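Local coordinates for beta-galactosidase/beta-glucuronidase (Faecalibacterium prausnitzii L2-6, PDB 6MVF), which binds flavin mononucleotide and, as a glycoside hydrolase family 2 enzyme, probably hydrolyses beta-glucuronides or related beta-glycosides, at residues Asp369-Val374 with His413-Lys418. Sequence-based numbering, arbitrary orientation.
Sequences DAHTHV and HHDLQK
His371 and Asp415 form a histidine-carboxylate hydrogen bond that bridges two helices of the barrel domain, in a contact otherwise carried by one pair of apolar side chains. NE2 of His371 donates to OD2 of Asp415 over 2.9 Å, and the bond is bent, with an N-H...O angle of 146°. The donor comes to the anti side of OD2, well out of the carboxylate plane. Seen from the histidine, OD2 sits at the ring edge but is tilted somewhat off the ring plane, while the carboxylate as a whole is turned nearly perpendicular to the ring, 83° between planes. CB of His371 does not point at the other helix; with CG anti to the backbone N (chi1 180°), the ring swings out across the gap and its NE2 reaches Asp415. CB of Asp415 already points toward helix 368-385, and the negative charge of the carboxylate would be expected to favour the proton on NE2. A leucine in place of His371 would probably leave OD2 of Asp415 without this donor and remove the one polar tie between these two turns.

About a turn further along helix 368-385 and one residue on from Asp415, Val374 meets Leu416. CG1 of Val374 lies 3.6 Å from CD1 of Leu416 and 3.8 Å from CD2 of Leu416, so a single methyl rests against both branches of the leucine fork. This pair is buried, whereas the polar pair is partly exposed.

Helices 368-385 and 407-423 follow successive parallel strands of the TIM barrel, and strand 391-398 joins one helix to the other. Leu416 also packs on Ile396 of that strand and on Met378, while Val374 touches Tyr147 in a loop of the sugar-binding domain.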
loop_
_atom_site.group_PDB
_atom_site.type_symbol
_atom_site.label_atom_id
_atom_site.label_comp_id
_atom_site.label_asym_id
_atom_site.label_seq_id
_atom_site.Cartn_x
_atom_site.Cartn_y
_atom_site.Cartn_z
ATOM N N ASP A 369 -12.291 -21.710 44.728
ATOM C CA ASP A 369 -12.522 -20.805 43.608
ATOM C C ASP A 369 -11.216 -20.194 43.100
ATOM O O ASP A 369 -11.026 -20.050 41.887
ATOM C CB ASP A 369 -13.534 -19.730 44.011
ATOM C CG ASP A 369 -14.977 -20.249 43.964
ATOM O OD1 ASP A 369 -15.170 -21.421 43.576
ATOM O OD2 ASP A 369 -15.913 -19.492 44.301
ATOM N N ALA A 370 -10.295 -19.855 44.004
ATOM C CA ALA A 370 -8.969 -19.416 43.574
ATOM C C ALA A 370 -8.179 -20.549 42.927
ATOM O O ALA A 370 -7.384 -20.304 42.008
ATOM C CB ALA A 370 -8.183 -18.839 44.758
ATOM N N HIS A 371 -8.354 -21.785 43.413
ATOM C CA HIS A 371 -7.756 -22.935 42.742
ATOM C C HIS A 371 -8.353 -23.110 41.353
ATOM O O HIS A 371 -7.632 -23.353 40.381
ATOM C CB HIS A 371 -7.942 -24.209 43.583
ATOM C CG HIS A 371 -7.356 -25.449 42.968
ATOM N ND1 HIS A 371 -8.108 -26.350 42.241
ATOM C CD2 HIS A 371 -6.093 -25.949 42.984
ATOM C CE1 HIS A 371 -7.337 -27.347 41.830
ATOM N NE2 HIS A 371 -6.110 -27.127 42.266
ATOM N N THR A 372 -9.670 -22.957 41.236
ATOM C CA THR A 372 -10.308 -23.088 39.937
ATOM C C THR A 372 -9.853 -21.989 38.977
ATOM O O THR A 372 -9.588 -22.266 37.803
ATOM C CB THR A 372 -11.823 -23.094 40.115
ATOM O OG1 THR A 372 -12.193 -24.323 40.750
ATOM C CG2 THR A 372 -12.547 -22.962 38.759
ATOM N N HIS A 373 -9.729 -20.747 39.455
ATOM C CA HIS A 373 -9.193 -19.691 38.600
ATOM C C HIS A 373 -7.845 -20.090 38.000
ATOM O O HIS A 373 -7.643 -19.998 36.783
ATOM C CB HIS A 373 -9.055 -18.387 39.386
ATOM C CG HIS A 373 -8.397 -17.277 38.618
ATOM N ND1 HIS A 373 -9.097 -16.195 38.128
ATOM C CD2 HIS A 373 -7.098 -17.064 38.286
ATOM C CE1 HIS A 373 -8.264 -15.374 37.510
ATOM N NE2 HIS A 373 -7.044 -15.877 37.594
ATOM N N VAL A 374 -6.907 -20.537 38.840
ATOM C CA VAL A 374 -5.547 -20.762 38.358
ATOM C C VAL A 374 -5.534 -21.876 37.314
ATOM O O VAL A 374 -4.950 -21.722 36.234
ATOM C CB VAL A 374 -4.594 -21.038 39.539
ATOM C CG1 VAL A 374 -3.471 -21.938 39.126
ATOM C CG2 VAL A 374 -4.019 -19.724 40.095
ATOM N N HIS A 413 0.832 -26.351 42.844
ATOM C CA HIS A 413 1.924 -26.437 41.879
ATOM C C HIS A 413 2.045 -27.838 41.293
ATOM O O HIS A 413 2.400 -27.981 40.125
ATOM C CB HIS A 413 3.237 -25.974 42.509
ATOM C CG HIS A 413 3.363 -24.480 42.607
ATOM N ND1 HIS A 413 2.554 -23.714 43.421
ATOM C CD2 HIS A 413 4.191 -23.610 41.980
ATOM C CE1 HIS A 413 2.880 -22.438 43.294
ATOM N NE2 HIS A 413 3.874 -22.348 42.427
ATOM N N HIS A 414 1.714 -28.879 42.054
ATOM C CA HIS A 414 1.682 -30.212 41.465
ATOM C C HIS A 414 0.487 -30.369 40.529
ATOM O O HIS A 414 0.612 -30.979 39.463
ATOM C CB HIS A 414 1.667 -31.279 42.563
ATOM C CG HIS A 414 2.938 -31.345 43.360
ATOM N ND1 HIS A 414 2.967 -31.198 44.731
ATOM C CD2 HIS A 414 4.221 -31.549 42.978
ATOM C CE1 HIS A 414 4.213 -31.295 45.157
ATOM N NE2 HIS A 414 4.994 -31.507 44.114
ATOM N N ASP A 415 -0.676 -29.816 40.902
ATOM C CA ASP A 415 -1.831 -29.812 40.002
ATOM C C ASP A 415 -1.494 -29.139 38.677
ATOM O O ASP A 415 -1.856 -29.641 37.606
ATOM C CB ASP A 415 -3.029 -29.106 40.661
ATOM C CG ASP A 415 -3.548 -29.849 41.910
ATOM O OD1 ASP A 415 -3.323 -31.069 42.011
ATOM O OD2 ASP A 415 -4.180 -29.219 42.793
ATOM N N LEU A 416 -0.788 -28.005 38.735
ATOM C CA LEU A 416 -0.416 -27.273 37.530
ATOM C C LEU A 416 0.623 -28.035 36.713
ATOM O O LEU A 416 0.546 -28.064 35.478
ATOM C CB LEU A 416 0.110 -25.881 37.902
ATOM C CG LEU A 416 -0.938 -24.813 38.212
ATOM C CD1 LEU A 416 -0.339 -23.624 38.973
ATOM C CD2 LEU A 416 -1.612 -24.371 36.908
ATOM N N GLN A 417 1.612 -28.646 37.375
ATOM C CA GLN A 417 2.569 -29.466 36.640
ATOM C C GLN A 417 1.857 -30.612 35.934
ATOM O O GLN A 417 2.154 -30.916 34.773
ATOM C CB GLN A 417 3.653 -30.004 37.573
ATOM C CG GLN A 417 4.573 -31.035 36.913
ATOM C CD GLN A 417 5.565 -30.412 35.944
ATOM O OE1 GLN A 417 5.633 -29.183 35.806
ATOM N NE2 GLN A 417 6.348 -31.252 35.277
ATOM N N LYS A 418 0.885 -31.232 36.614
ATOM C CA LYS A 418 0.160 -32.344 36.017
ATOM C C LYS A 418 -0.690 -31.879 34.840
ATOM O O LYS A 418 -0.817 -32.595 33.840
ATOM C CB LYS A 418 -0.701 -33.036 37.071
ATOM C CG LYS A 418 -1.295 -34.351 36.580
ATOM C CD LYS A 418 -2.636 -34.697 37.240
ATOM C CE LYS A 418 -3.121 -36.085 36.790
ATOM N NZ LYS A 418 -4.478 -36.447 37.305
#